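Local coordinates for protein ANGPTL4 C-terminal chain (Homo sapiens, PDB 6U1U) that mediates inactivation of lipoprotein lipase as the full-length protein and thereby regulates triglyceride clearance, this chain being its C-terminal fibrinogen-like domain with palmitic acid bound, at residues A[86-91]-A[102-107]; A[91-96]-A[207-212]; A[15-20]-A[29-34]; A[115-120]-A[139-144]. All coordinates share one frame; numbering follows the deposited sequence.

Interaction 1: A[86-91]-A[102-107]; sequences NSRLAV and LLQFSV. With PLM (palmitic acid), chain B.
V91 CG2 sits at the edge of the F105 ring, near its plane and 4.3 Å from CE2. The bound palmitic acid meets the same ring obliquely, with its CF carbon 3.4 Å from F105 CD2. On the reverse face of the sheet the R88 guanidinium has Q104 OE1 at its edge, the amide plane turned 80° from it. The nearest atoms there are R88 CD and Q104 OE1, 3.5 Å apart, so the aliphatic chain makes the contact; R88 NH1 has a weak hydrogen bond to Q214. Six backbone hydrogen bonds fix the register, two for each of the pairs S87-V107, L89-F105 and V91-L103, and L89 N reaches F105 O at 2.8 Å with 171° at the hydrogen. All three pairs turn their side chains to the lipid face. With CG opposite its own backbone N (chi1 177°), L89 carries CD2 to 3.3 Å from palmitic acid CF, while V107 CG1 lies 3.8 Å from the terminal carbon CG. L89 CB and V107 CG2 meet at 4.0 Å, and W196 packs against V91, L103 and F105. Shortening F105 to an alanine would probably open a gap beside the lipid tail and leave V91 CG2 without the ring edge it touches. The arrangement is an antiparallel beta hairpin of the fibrinogen-like domain, its largely apolar face lining the site that takes the methyl end of the fatty acid.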
loop_
_atom_site.group_PDB
_atom_site.type_symbol
_atom_site.label_atom_id
_atom_site.label_comp_id
_atom_site.label_asym_id
_atom_site.label_seq_id
_atom_site.Cartn_x
_atom_site.Cartn_y
_atom_site.Cartn_z
ATOM N N ASN A 86 -16.432 1.284 1.383
ATOM C CA ASN A 86 -15.733 0.095 1.866
ATOM C C ASN A 86 -15.057 -0.577 0.676
ATOM O O ASN A 86 -15.652 -0.693 -0.398
ATOM C CB ASN A 86 -16.733 -0.856 2.547
ATOM C CG ASN A 86 -16.079 -1.919 3.440
ATOM O OD1 ASN A 86 -14.919 -1.798 3.865
ATOM N ND2 ASN A 86 -16.850 -2.978 3.749
ATOM N N SER A 87 -13.794 -0.970 0.848
ATOM C CA SER A 87 -12.979 -1.459 -0.253
ATOM C C SER A 87 -12.211 -2.686 0.199
ATOM O O SER A 87 -11.827 -2.797 1.363
ATOM C CB SER A 87 -11.991 -0.372 -0.749
ATOM O OG SER A 87 -12.706 0.763 -1.208
ATOM N N ARG A 88 -11.969 -3.618 -0.726
ATOM C CA ARG A 88 -11.073 -4.731 -0.437
ATOM C C ARG A 88 -9.646 -4.336 -0.780
ATOM O O ARG A 88 -9.387 -3.860 -1.885
ATOM C CB ARG A 88 -11.453 -5.976 -1.261
ATOM C CG ARG A 88 -12.941 -6.320 -1.165
ATOM C CD ARG A 88 -13.315 -7.591 -1.967
ATOM N NE ARG A 88 -14.700 -7.939 -1.656
ATOM C CZ ARG A 88 -15.756 -7.429 -2.282
ATOM N NH1 ARG A 88 -15.598 -6.602 -3.323
ATOM N NH2 ARG A 88 -16.982 -7.768 -1.890
ATOM N N LEU A 89 -8.735 -4.526 0.161
ATOM C CA LEU A 89 -7.300 -4.245 -0.048
ATOM C C LEU A 89 -6.561 -5.582 -0.060
ATOM O O LEU A 89 -6.579 -6.217 0.915
ATOM C CB LEU A 89 -6.771 -3.362 1.081
ATOM C CG LEU A 89 -5.286 -3.037 1.037
ATOM C CD1 LEU A 89 -4.903 -2.413 -0.276
ATOM C CD2 LEU A 89 -4.910 -2.099 2.158
ATOM N N ALA A 90 -6.033 -5.979 -1.193
ATOM C CA ALA A 90 -5.260 -7.210 -1.306
ATOM C C ALA A 90 -3.771 -6.907 -1.163
ATOM O O ALA A 90 -3.269 -5.954 -1.761
ATOM C CB ALA A 90 -5.534 -7.878 -2.662
ATOM N N VAL A 91 -3.070 -7.708 -0.358
ATOM C CA VAL A 91 -1.653 -7.506 -0.111
ATOM C C VAL A 91 -0.978 -8.814 -0.481
ATOM O O VAL A 91 -1.330 -9.861 0.071
ATOM C CB VAL A 91 -1.379 -7.140 1.354
ATOM C CG1 VAL A 91 0.138 -7.093 1.612
ATOM C CG2 VAL A 91 -2.023 -5.771 1.698
ATOM N N LEU A 102 -0.840 -14.372 0.215
ATOM C CA LEU A 102 -1.914 -13.541 -0.326
ATOM C C LEU A 102 -2.892 -13.209 0.792
ATOM O O LEU A 102 -3.539 -14.105 1.348
ATOM C CB LEU A 102 -2.598 -14.239 -1.504
ATOM C CG LEU A 102 -1.635 -14.835 -2.539
ATOM C CD1 LEU A 102 -2.346 -15.692 -3.625
ATOM C CD2 LEU A 102 -0.773 -13.769 -3.218
ATOM N N LEU A 103 -2.955 -11.928 1.155
ATOM C CA LEU A 103 -3.796 -11.400 2.218
ATOM C C LEU A 103 -4.849 -10.479 1.627
ATOM O O LEU A 103 -4.633 -9.861 0.588
ATOM C CB LEU A 103 -2.971 -10.601 3.237
ATOM C CG LEU A 103 -1.681 -11.302 3.656
ATOM C CD1 LEU A 103 -0.860 -10.433 4.586
ATOM C CD2 LEU A 103 -2.046 -12.641 4.329
ATOM N N GLN A 104 -5.992 -10.380 2.305
ATOM C CA GLN A 104 -7.022 -9.441 1.888
ATOM C C GLN A 104 -7.681 -8.886 3.132
ATOM O O GLN A 104 -7.988 -9.650 4.048
ATOM C CB GLN A 104 -8.071 -10.133 0.999
ATOM C CG GLN A 104 -8.920 -9.229 0.176
ATOM C CD GLN A 104 -9.753 -10.019 -0.857
ATOM O OE1 GLN A 104 -10.961 -9.889 -0.907
ATOM N NE2 GLN A 104 -9.093 -10.811 -1.669
ATOM N N PHE A 105 -7.950 -7.597 3.123
ATOM C CA PHE A 105 -8.586 -6.923 4.274
ATOM C C PHE A 105 -9.619 -5.932 3.762
ATOM O O PHE A 105 -9.378 -5.320 2.761
ATOM C CB PHE A 105 -7.561 -6.092 5.048
ATOM C CG PHE A 105 -6.332 -6.842 5.471
ATOM C CD1 PHE A 105 -6.323 -7.586 6.622
ATOM C CD2 PHE A 105 -5.198 -6.824 4.702
ATOM C CE1 PHE A 105 -5.206 -8.290 7.008
ATOM C CE2 PHE A 105 -4.087 -7.537 5.075
ATOM C CZ PHE A 105 -4.091 -8.263 6.227
ATOM N N SER A 106 -10.703 -5.767 4.493
ATOM C CA SER A 106 -11.671 -4.731 4.153
ATOM C C SER A 106 -11.229 -3.438 4.827
ATOM O O SER A 106 -10.907 -3.455 6.002
ATOM C CB SER A 106 -13.074 -5.116 4.627
ATOM O OG SER A 106 -13.507 -6.245 3.888
ATOM N N VAL A 107 -11.142 -2.347 4.071
ATOM C CA VAL A 107 -10.693 -1.059 4.611
ATOM C C VAL A 107 -11.582 0.063 4.097
ATOM O O VAL A 107 -12.275 -0.073 3.087
ATOM C CB VAL A 107 -9.214 -0.737 4.233
ATOM C CG1 VAL A 107 -8.300 -1.889 4.639
ATOM C CG2 VAL A 107 -9.081 -0.485 2.711
HETATM C C1 PLM B . 2.614 -4.315 15.581
HETATM O O1 PLM B . 3.721 -3.733 15.623
HETATM O O2 PLM B . 2.493 -5.543 15.486
HETATM C C2 PLM B . 1.351 -3.475 15.727
HETATM C C3 PLM B . 0.093 -3.895 15.028
HETATM C C4 PLM B . -0.726 -2.700 14.567
HETATM C C5 PLM B . -1.637 -2.938 13.393
HETATM C C6 PLM B . -1.929 -1.712 12.547
HETATM C C7 PLM B . -2.236 -2.014 11.104
HETATM C C8 PLM B . -2.004 -0.902 10.114
HETATM C C9 PLM B . -0.668 -0.969 9.463
HETATM C CA PLM B . -0.662 -0.826 7.999
HETATM C CB PLM B . -1.264 -1.937 7.234
HETATM C CC PLM B . -1.573 -1.543 5.845
HETATM C CD PLM B . -1.833 -2.652 4.923
HETATM C CE PLM B . -2.743 -3.667 5.495
HETATM C CF PLM B . -4.145 -3.626 5.025
HETATM C CG PLM B . -5.100 -3.222 6.099
#

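Interaction 2: A[91-96]-A[207-212]; sequences VQLRDW and QATTML
Q207 and A208 both face R94, forming a classic beta bulge where strand 208-215 meets strand 87-94 in antiparallel register (172° between the segments). The evidence is the R94 carbonyl: Q207 N bonds to R94 O at 2.9 Å, and A208 N makes a second, weak bond to the same oxygen at 3.5 Å. Q207 has the most surface covered. Its aliphatic chain, extended from CB, lies over one face of the W96 indole; CG stands 3.6 Å from the centroid of the six-membered ring and only 3° off the normal, a CH-pi contact. A glycine in place of Q207 would probably leave that indole face without its cover and the ring less restrained in rotation. W96 NE1 has a weak hydrogen bond to P205, and the neighbouring D95 is fixed by a hydrogen bond from D97 N to OD1 and a salt bridge from OD2 to R200. R94 bends at chi3 (-52°), which brings its guanidinium beside the other half of the bulge: A208 CB sits over one face, 3.5 Å from R94 NH1. Beyond the bulge the pairing is regular, with Q92 N to T210 O at 2.7 Å. The Q92 chain crosses L212 at about a right angle, placing its amide carbon CD 3.7 Å from L212 CD1.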
loop_
_atom_site.group_PDB
_atom_site.type_symbol
_atom_site.label_atom_id
_atom_site.label_comp_id
_atom_site.label_asym_id
_atom_site.label_seq_id
_atom_site.Cartn_x
_atom_site.Cartn_y
_atom_site.Cartn_z
ATOM N N VAL A 91 -3.070 -7.708 -0.358
ATOM C CA VAL A 91 -1.653 -7.506 -0.111
ATOM C C VAL A 91 -0.978 -8.814 -0.481
ATOM O O VAL A 91 -1.330 -9.861 0.071
ATOM C CB VAL A 91 -1.379 -7.140 1.354
ATOM C CG1 VAL A 91 0.138 -7.093 1.612
ATOM C CG2 VAL A 91 -2.023 -5.771 1.698
ATOM N N GLN A 92 -0.053 -8.773 -1.436
ATOM C CA GLN A 92 0.578 -9.993 -1.937
ATOM C C GLN A 92 2.076 -9.891 -1.732
ATOM O O GLN A 92 2.691 -8.893 -2.131
ATOM C CB GLN A 92 0.224 -10.224 -3.397
ATOM C CG GLN A 92 -1.315 -10.136 -3.531
ATOM C CD GLN A 92 -1.915 -10.496 -4.873
ATOM O OE1 GLN A 92 -1.280 -10.389 -5.929
ATOM N NE2 GLN A 92 -3.194 -10.883 -4.833
ATOM N N LEU A 93 2.653 -10.922 -1.101
ATOM C CA LEU A 93 4.045 -10.913 -0.672
ATOM C C LEU A 93 4.769 -12.124 -1.238
ATOM O O LEU A 93 4.186 -13.200 -1.360
ATOM C CB LEU A 93 4.164 -10.944 0.867
ATOM C CG LEU A 93 3.213 -10.023 1.655
ATOM C CD1 LEU A 93 3.249 -10.305 3.175
ATOM C CD2 LEU A 93 3.565 -8.543 1.379
ATOM N N ARG A 94 6.058 -11.946 -1.577
ATOM C CA ARG A 94 6.854 -13.046 -2.118
ATOM C C ARG A 94 8.194 -13.079 -1.398
ATOM O O ARG A 94 8.815 -12.026 -1.184
ATOM C CB ARG A 94 7.066 -12.901 -3.642
ATOM C CG ARG A 94 7.793 -14.096 -4.283
ATOM C CD ARG A 94 8.169 -13.799 -5.734
ATOM N NE ARG A 94 7.028 -13.319 -6.522
ATOM C CZ ARG A 94 7.127 -12.518 -7.586
ATOM N NH1 ARG A 94 8.326 -12.093 -7.998
ATOM N NH2 ARG A 94 6.023 -12.140 -8.243
ATOM N N ASP A 95 8.642 -14.276 -1.005
ATOM C CA ASP A 95 9.922 -14.335 -0.323
ATOM C C ASP A 95 10.968 -14.819 -1.313
ATOM O O ASP A 95 10.696 -15.005 -2.501
ATOM C CB ASP A 95 9.858 -15.191 0.960
ATOM C CG ASP A 95 9.653 -16.682 0.689
ATOM O OD1 ASP A 95 9.899 -17.144 -0.443
ATOM O OD2 ASP A 95 9.227 -17.383 1.629
ATOM N N TRP A 96 12.186 -14.994 -0.818
ATOM C CA TRP A 96 13.289 -15.284 -1.725
ATOM C C TRP A 96 13.386 -16.755 -2.080
ATOM O O TRP A 96 14.220 -17.124 -2.920
ATOM C CB TRP A 96 14.588 -14.793 -1.114
ATOM C CG TRP A 96 14.698 -13.289 -1.221
ATOM C CD1 TRP A 96 14.292 -12.389 -0.291
ATOM C CD2 TRP A 96 15.222 -12.535 -2.317
ATOM N NE1 TRP A 96 14.529 -11.117 -0.741
ATOM C CE2 TRP A 96 15.104 -11.176 -1.977
ATOM C CE3 TRP A 96 15.775 -12.873 -3.559
ATOM C CZ2 TRP A 96 15.535 -10.151 -2.818
ATOM C CZ3 TRP A 96 16.209 -11.850 -4.402
ATOM C CH2 TRP A 96 16.083 -10.504 -4.030
ATOM N N GLN A 207 11.066 -10.170 -1.399
ATOM C CA GLN A 207 11.539 -10.128 -2.775
ATOM C C GLN A 207 10.596 -9.348 -3.682
ATOM O O GLN A 207 11.050 -8.722 -4.646
ATOM C CB GLN A 207 11.732 -11.554 -3.307
ATOM C CG GLN A 207 12.401 -11.604 -4.685
ATOM C CD GLN A 207 12.231 -12.932 -5.410
ATOM O OE1 GLN A 207 12.150 -13.998 -4.789
ATOM N NE2 GLN A 207 12.211 -12.878 -6.734
ATOM N N ALA A 208 9.287 -9.398 -3.416
ATOM C CA ALA A 208 8.316 -8.745 -4.290
ATOM C C ALA A 208 7.047 -8.481 -3.492
ATOM O O ALA A 208 6.737 -9.201 -2.538
ATOM C CB ALA A 208 7.999 -9.578 -5.542
ATOM N N THR A 209 6.342 -7.402 -3.860
ATOM C CA THR A 209 5.088 -7.042 -3.213
ATOM C C THR A 209 4.124 -6.552 -4.282
ATOM O O THR A 209 4.540 -5.954 -5.280
ATOM C CB THR A 209 5.260 -5.920 -2.140
ATOM O OG1 THR A 209 5.684 -4.691 -2.770
ATOM C CG2 THR A 209 6.315 -6.293 -1.097
ATOM N N THR A 210 2.826 -6.775 -4.054
ATOM C CA THR A 210 1.788 -6.135 -4.853
ATOM C C THR A 210 0.655 -5.770 -3.919
ATOM O O THR A 210 0.269 -6.589 -3.074
ATOM C CB THR A 210 1.214 -7.069 -5.937
ATOM O OG1 THR A 210 2.282 -7.696 -6.652
ATOM C CG2 THR A 210 0.379 -6.269 -6.936
ATOM N N MET A 211 0.108 -4.570 -4.074
ATOM C CA MET A 211 -1.100 -4.178 -3.342
ATOM C C MET A 211 -2.185 -3.814 -4.348
ATOM O O MET A 211 -1.907 -3.111 -5.336
ATOM C CB MET A 211 -0.825 -2.974 -2.418
ATOM C CG MET A 211 0.346 -3.228 -1.474
ATOM S SD MET A 211 0.758 -1.748 -0.516
ATOM C CE MET A 211 -0.690 -1.755 0.522
ATOM N N LEU A 212 -3.401 -4.314 -4.121
ATOM C CA LEU A 212 -4.487 -4.062 -5.056
ATOM C C LEU A 212 -5.718 -3.631 -4.279
ATOM O O LEU A 212 -5.901 -4.042 -3.141
ATOM C CB LEU A 212 -4.835 -5.323 -5.863
ATOM C CG LEU A 212 -3.616 -5.979 -6.550
ATOM C CD1 LEU A 212 -3.074 -7.082 -5.635
ATOM C CD2 LEU A 212 -4.056 -6.613 -7.894
#

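Interaction 3: A[15-20]-A[29-34]; sequences SGLFEI and LVNCKM
Four backbone hydrogen bonds join G16 to C32 and F18 to V30, and the two segments run 132° apart, well short of 180°, as arms of a strongly twisted antiparallel beta hairpin. The straightest bond, C32 N to G16 O, measures 2.8 Å with 174° at the hydrogen. G16 adopts backbone angles at which a CB would press on the carbonyl oxygen of S15, a conformation suited to glycine. One face of the hairpin is apolar. F18 brings CD2 to 3.9 Å from C32 SG, a sulfur-aromatic contact in which the sulfur stands oblique to the ring; C32 is also bonded to C4 in a disulfide that ties the hairpin to helix 4-9. I20 turns CG1 between its backbone N and carbonyl carbon (chi1 59°), which sends its chain across V30 at about a right angle, with I20 CD1 3.6 Å from V30 CG1. L7 of that helix covers F18 and I20. On the reverse face, L17 lies between two neighbours: its CB is 4.0 Å from L29 CG, and its CD2 runs alongside N31, 3.6 Å from OD1 and equally near CG and ND2. N31 ND2 is hydrogen-bonded to the carbonyl of P67. At the open end of the hairpin S15 OG accepts a bond from M34 N at 3.1 Å, and a water 2.6 Å from S15 OG donates to M34 O.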
loop_
_atom_site.group_PDB
_atom_site.type_symbol
_atom_site.label_atom_id
_atom_site.label_comp_id
_atom_site.label_asym_id
_atom_site.label_seq_id
_atom_site.Cartn_x
_atom_site.Cartn_y
_atom_site.Cartn_z
ATOM N N SER A 15 -5.454 -8.029 -18.208
ATOM C CA SER A 15 -4.679 -7.267 -17.235
ATOM C C SER A 15 -3.665 -6.390 -17.971
ATOM O O SER A 15 -2.954 -6.843 -18.882
ATOM C CB SER A 15 -3.956 -8.221 -16.267
ATOM O OG SER A 15 -4.900 -9.026 -15.552
ATOM N N GLY A 16 -3.566 -5.139 -17.535
ATOM C CA GLY A 16 -2.678 -4.196 -18.198
ATOM C C GLY A 16 -3.113 -2.773 -17.876
ATOM O O GLY A 16 -3.868 -2.537 -16.938
ATOM N N LEU A 17 -2.658 -1.841 -18.726
ATOM C CA LEU A 17 -2.894 -0.417 -18.491
ATOM C C LEU A 17 -4.148 0.047 -19.218
ATOM O O LEU A 17 -4.297 -0.205 -20.427
ATOM C CB LEU A 17 -1.697 0.383 -18.998
ATOM C CG LEU A 17 -0.401 0.240 -18.209
ATOM C CD1 LEU A 17 0.778 0.849 -19.014
ATOM C CD2 LEU A 17 -0.527 1.030 -16.929
ATOM N N PHE A 18 -5.035 0.715 -18.493
ATOM C CA PHE A 18 -6.318 1.193 -19.003
ATOM C C PHE A 18 -6.642 2.576 -18.454
ATOM O O PHE A 18 -6.340 2.888 -17.301
ATOM C CB PHE A 18 -7.480 0.274 -18.605
ATOM C CG PHE A 18 -7.373 -1.101 -19.181
ATOM C CD1 PHE A 18 -7.923 -1.381 -20.425
ATOM C CD2 PHE A 18 -6.709 -2.107 -18.495
ATOM C CE1 PHE A 18 -7.838 -2.651 -20.985
ATOM C CE2 PHE A 18 -6.607 -3.398 -19.057
ATOM C CZ PHE A 18 -7.163 -3.667 -20.300
ATOM N N GLU A 19 -7.317 3.384 -19.280
ATOM C CA GLU A 19 -7.777 4.696 -18.848
ATOM C C GLU A 19 -9.051 4.564 -18.008
ATOM O O GLU A 19 -9.987 3.856 -18.396
ATOM C CB GLU A 19 -8.054 5.591 -20.068
ATOM C CG GLU A 19 -6.908 5.662 -21.066
ATOM C CD GLU A 19 -7.342 6.217 -22.452
ATOM O OE1 GLU A 19 -8.122 7.196 -22.491
ATOM O OE2 GLU A 19 -6.922 5.663 -23.492
ATOM N N ILE A 20 -9.084 5.225 -16.849
ATOM C CA ILE A 20 -10.286 5.309 -16.027
ATOM C C ILE A 20 -10.496 6.773 -15.690
ATOM O O ILE A 20 -9.626 7.625 -15.924
ATOM C CB ILE A 20 -10.218 4.481 -14.717
ATOM C CG1 ILE A 20 -9.036 4.960 -13.852
ATOM C CG2 ILE A 20 -10.110 2.973 -15.021
ATOM C CD1 ILE A 20 -9.115 4.521 -12.387
ATOM N N LEU A 29 -4.271 6.768 -16.274
ATOM C CA LEU A 29 -3.999 5.399 -16.690
ATOM C C LEU A 29 -3.690 4.562 -15.457
ATOM O O LEU A 29 -2.807 4.924 -14.687
ATOM C CB LEU A 29 -2.818 5.417 -17.664
ATOM C CG LEU A 29 -2.572 4.223 -18.596
ATOM C CD1 LEU A 29 -3.685 4.113 -19.668
ATOM C CD2 LEU A 29 -1.190 4.362 -19.231
ATOM N N VAL A 30 -4.384 3.421 -15.285
ATOM C CA VAL A 30 -4.139 2.561 -14.131
ATOM C C VAL A 30 -3.775 1.162 -14.615
ATOM O O VAL A 30 -4.024 0.789 -15.765
ATOM C CB VAL A 30 -5.348 2.456 -13.172
ATOM C CG1 VAL A 30 -5.548 3.766 -12.448
ATOM C CG2 VAL A 30 -6.661 2.005 -13.911
ATOM N N ASN A 31 -3.178 0.388 -13.707
ATOM C CA ASN A 31 -2.875 -1.018 -13.965
ATOM C C ASN A 31 -4.028 -1.839 -13.418
ATOM O O ASN A 31 -4.234 -1.852 -12.207
ATOM C CB ASN A 31 -1.598 -1.439 -13.235
ATOM C CG ASN A 31 -0.373 -0.694 -13.718
ATOM O OD1 ASN A 31 -0.178 0.511 -13.394
ATOM N ND2 ASN A 31 0.485 -1.400 -14.453
ATOM N N CYS A 32 -4.736 -2.569 -14.280
ATOM C CA CYS A 32 -5.873 -3.381 -13.843
ATOM C C CYS A 32 -5.467 -4.836 -13.846
ATOM O O CYS A 32 -4.729 -5.281 -14.726
ATOM C CB CYS A 32 -7.092 -3.263 -14.767
ATOM S SG CYS A 32 -7.838 -1.626 -14.809
ATOM N N LYS A 33 -5.955 -5.577 -12.855
ATOM C CA LYS A 33 -5.785 -7.019 -12.817
ATOM C C LYS A 33 -7.185 -7.596 -12.866
ATOM O O LYS A 33 -8.002 -7.327 -11.975
ATOM C CB LYS A 33 -5.030 -7.476 -11.558
ATOM C CG LYS A 33 -4.799 -8.992 -11.549
ATOM C CD LYS A 33 -4.135 -9.486 -10.279
ATOM C CE LYS A 33 -3.909 -11.017 -10.390
ATOM N NZ LYS A 33 -3.229 -11.597 -9.206
ATOM N N MET A 34 -7.490 -8.363 -13.926
ATOM C CA MET A 34 -8.823 -8.933 -14.097
ATOM C C MET A 34 -8.790 -10.393 -13.617
ATOM O O MET A 34 -7.973 -11.178 -14.087
ATOM C CB MET A 34 -9.271 -8.858 -15.554
ATOM C CG MET A 34 -9.294 -7.385 -16.115
ATOM S SD MET A 34 -10.052 -6.192 -15.000
ATOM C CE MET A 34 -10.393 -4.837 -16.162
HETATM O O HOH W 1 -6.150 -11.206 -16.305
#

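Interaction 4: A[115-120]-A[139-144]; sequences AYSLQL and SVPFST
L118 and V140 form the tight part of this contact, exchanging two backbone hydrogen bonds as an antiparallel hydrogen-bonded pair; V140 N lies 2.8 Å from L118 O, in the carbonyl plane. Alongside, S117 CA comes to 3.2 Å from V140 O in a CA-H...O contact. A third bond, F142 N to A115 O at 3.0 Å, adds to the backbone pairing beyond P141, outside the strands; P141 CB packs 3.9 Å from A115 CB. F142 sets only its CB against this backbone: CG stands opposite its own N (chi1 -159°), carrying the ring off to meet W166 edge-to-face and to touch Y60. The looser side is bridged by water: S139 is exposed, Q119 partly so, and the buried S117 reaches water through OG. S139 OG approaches S117 CB to 3.4 Å, but water makes the polar links. One water donates to S117 OG and lies 2.7 Å from S139 OG; a second accepts from Q119 NE2 and also reaches S139 OG. S117 OG also hydrogen-bonds to the T114 carbonyl, so it has two polar partners. Sheet pairing gives way here to loop at P141. The contact is a short antiparallel bridge at the end of the main sheet of the fibrinogen-like domain, where L118 and L120 help to line the palmitic acid site.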
loop_
_atom_site.group_PDB
_atom_site.type_symbol
_atom_site.label_atom_id
_atom_site.label_comp_id
_atom_site.label_asym_id
_atom_site.label_seq_id
_atom_site.Cartn_x
_atom_site.Cartn_y
_atom_site.Cartn_z
ATOM N N ALA A 115 -4.866 12.902 6.141
ATOM C CA ALA A 115 -3.545 12.368 5.792
ATOM C C ALA A 115 -3.678 10.965 5.196
ATOM O O ALA A 115 -2.862 10.089 5.476
ATOM C CB ALA A 115 -2.574 12.338 6.984
ATOM N N TYR A 116 -4.710 10.776 4.371
ATOM C CA TYR A 116 -4.979 9.501 3.691
ATOM C C TYR A 116 -4.965 8.327 4.682
ATOM O O TYR A 116 -4.283 7.316 4.485
ATOM C CB TYR A 116 -3.984 9.271 2.548
ATOM C CG TYR A 116 -4.053 10.340 1.466
ATOM C CD1 TYR A 116 -5.133 10.399 0.600
ATOM C CD2 TYR A 116 -3.040 11.289 1.314
ATOM C CE1 TYR A 116 -5.215 11.364 -0.402
ATOM C CE2 TYR A 116 -3.114 12.258 0.305
ATOM C CZ TYR A 116 -4.201 12.283 -0.535
ATOM O OH TYR A 116 -4.293 13.219 -1.527
ATOM N N SER A 117 -5.737 8.476 5.761
ATOM C CA SER A 117 -5.774 7.458 6.807
ATOM C C SER A 117 -6.439 6.177 6.337
ATOM O O SER A 117 -7.482 6.202 5.677
ATOM C CB SER A 117 -6.549 7.959 8.025
ATOM O OG SER A 117 -5.787 8.968 8.678
ATOM N N LEU A 118 -5.852 5.060 6.738
ATOM C CA LEU A 118 -6.499 3.767 6.604
ATOM C C LEU A 118 -7.393 3.608 7.812
ATOM O O LEU A 118 -6.942 3.790 8.954
ATOM C CB LEU A 118 -5.474 2.651 6.554
ATOM C CG LEU A 118 -5.670 1.432 5.677
ATOM C CD1 LEU A 118 -6.096 1.820 4.267
ATOM C CD2 LEU A 118 -4.328 0.697 5.677
ATOM N N GLN A 119 -8.666 3.364 7.548
ATOM C CA GLN A 119 -9.695 3.264 8.572
ATOM C C GLN A 119 -10.112 1.804 8.676
ATOM O O GLN A 119 -10.615 1.228 7.701
ATOM C CB GLN A 119 -10.857 4.181 8.203
ATOM C CG GLN A 119 -10.362 5.641 8.148
ATOM C CD GLN A 119 -11.176 6.544 7.250
ATOM O OE1 GLN A 119 -12.088 6.101 6.540
ATOM N NE2 GLN A 119 -10.829 7.828 7.254
ATOM N N LEU A 120 -9.821 1.225 9.828
ATOM C CA LEU A 120 -10.063 -0.201 10.039
ATOM C C LEU A 120 -11.151 -0.438 11.085
ATOM O O LEU A 120 -11.132 0.196 12.086
ATOM C CB LEU A 120 -8.746 -0.829 10.495
ATOM C CG LEU A 120 -7.544 -0.599 9.589
ATOM C CD1 LEU A 120 -6.293 -1.221 10.159
ATOM C CD2 LEU A 120 -7.818 -1.167 8.223
ATOM N N SER A 139 -7.830 4.296 13.130
ATOM C CA SER A 139 -7.491 5.129 11.976
ATOM C C SER A 139 -5.978 5.331 12.004
ATOM O O SER A 139 -5.417 5.676 13.053
ATOM C CB SER A 139 -8.260 6.455 12.060
ATOM O OG SER A 139 -7.775 7.428 11.160
ATOM N N VAL A 140 -5.293 5.020 10.904
ATOM C CA VAL A 140 -3.839 5.124 10.854
ATOM C C VAL A 140 -3.470 6.059 9.705
ATOM O O VAL A 140 -3.710 5.726 8.543
ATOM C CB VAL A 140 -3.161 3.755 10.652
ATOM C CG1 VAL A 140 -1.661 3.910 10.678
ATOM C CG2 VAL A 140 -3.588 2.743 11.750
ATOM N N PRO A 141 -2.871 7.213 9.962
ATOM C CA PRO A 141 -2.498 8.111 8.856
ATOM C C PRO A 141 -1.302 7.589 8.082
ATOM O O PRO A 141 -0.480 6.822 8.578
ATOM C CB PRO A 141 -2.142 9.431 9.563
ATOM C CG PRO A 141 -1.650 8.996 10.903
ATOM C CD PRO A 141 -2.525 7.782 11.284
ATOM N N PHE A 142 -1.202 8.053 6.837
ATOM C CA PHE A 142 0.004 7.822 6.054
ATOM C C PHE A 142 1.100 8.783 6.494
ATOM O O PHE A 142 0.823 9.948 6.786
ATOM C CB PHE A 142 -0.304 8.051 4.570
ATOM C CG PHE A 142 0.661 7.389 3.648
ATOM C CD1 PHE A 142 0.494 6.033 3.343
ATOM C CD2 PHE A 142 1.719 8.099 3.076
ATOM C CE1 PHE A 142 1.362 5.399 2.475
ATOM C CE2 PHE A 142 2.610 7.478 2.208
ATOM C CZ PHE A 142 2.432 6.136 1.885
ATOM N N SER A 143 2.361 8.326 6.468
ATOM C CA SER A 143 3.470 9.207 6.860
ATOM C C SER A 143 4.648 9.064 5.907
ATOM O O SER A 143 4.960 7.968 5.440
ATOM C CB SER A 143 3.985 8.902 8.308
ATOM O OG SER A 143 3.004 9.263 9.273
ATOM N N THR A 144 5.333 10.186 5.650
ATOM C CA THR A 144 6.583 10.234 4.901
ATOM C C THR A 144 7.585 11.002 5.760
ATOM O O THR A 144 7.219 11.571 6.788
ATOM C CB THR A 144 6.415 10.969 3.555
ATOM O OG1 THR A 144 5.889 12.293 3.795
ATOM C CG2 THR A 144 5.424 10.199 2.659
HETATM O O HOH W 2 -6.178 9.576 11.315
HETATM O O HOH W 3 -9.680 8.870 9.698
#

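Overall arrangement
Interaction 3 closes first, as a short hairpin near the N terminus that is complete before the others begin. Interaction 1 then closes the hairpin of strands 87-94 and 100-109. Interaction 4 follows in series, bridging strands 118-120 and 138-140; V107 packs on L118 and L120, so the sheet runs on from one contact to the other. Interaction 2 brings 207-212 back beside 91-96 and closes a loop of 110 residues that contains interaction 4. It crosses interaction 1 along the chain and shares V91 with it. L212 touches K33, linking interactions 2 and 3. Interactions 3 and 4, with centres about 25 Å apart, occupy distant parts of one sheet.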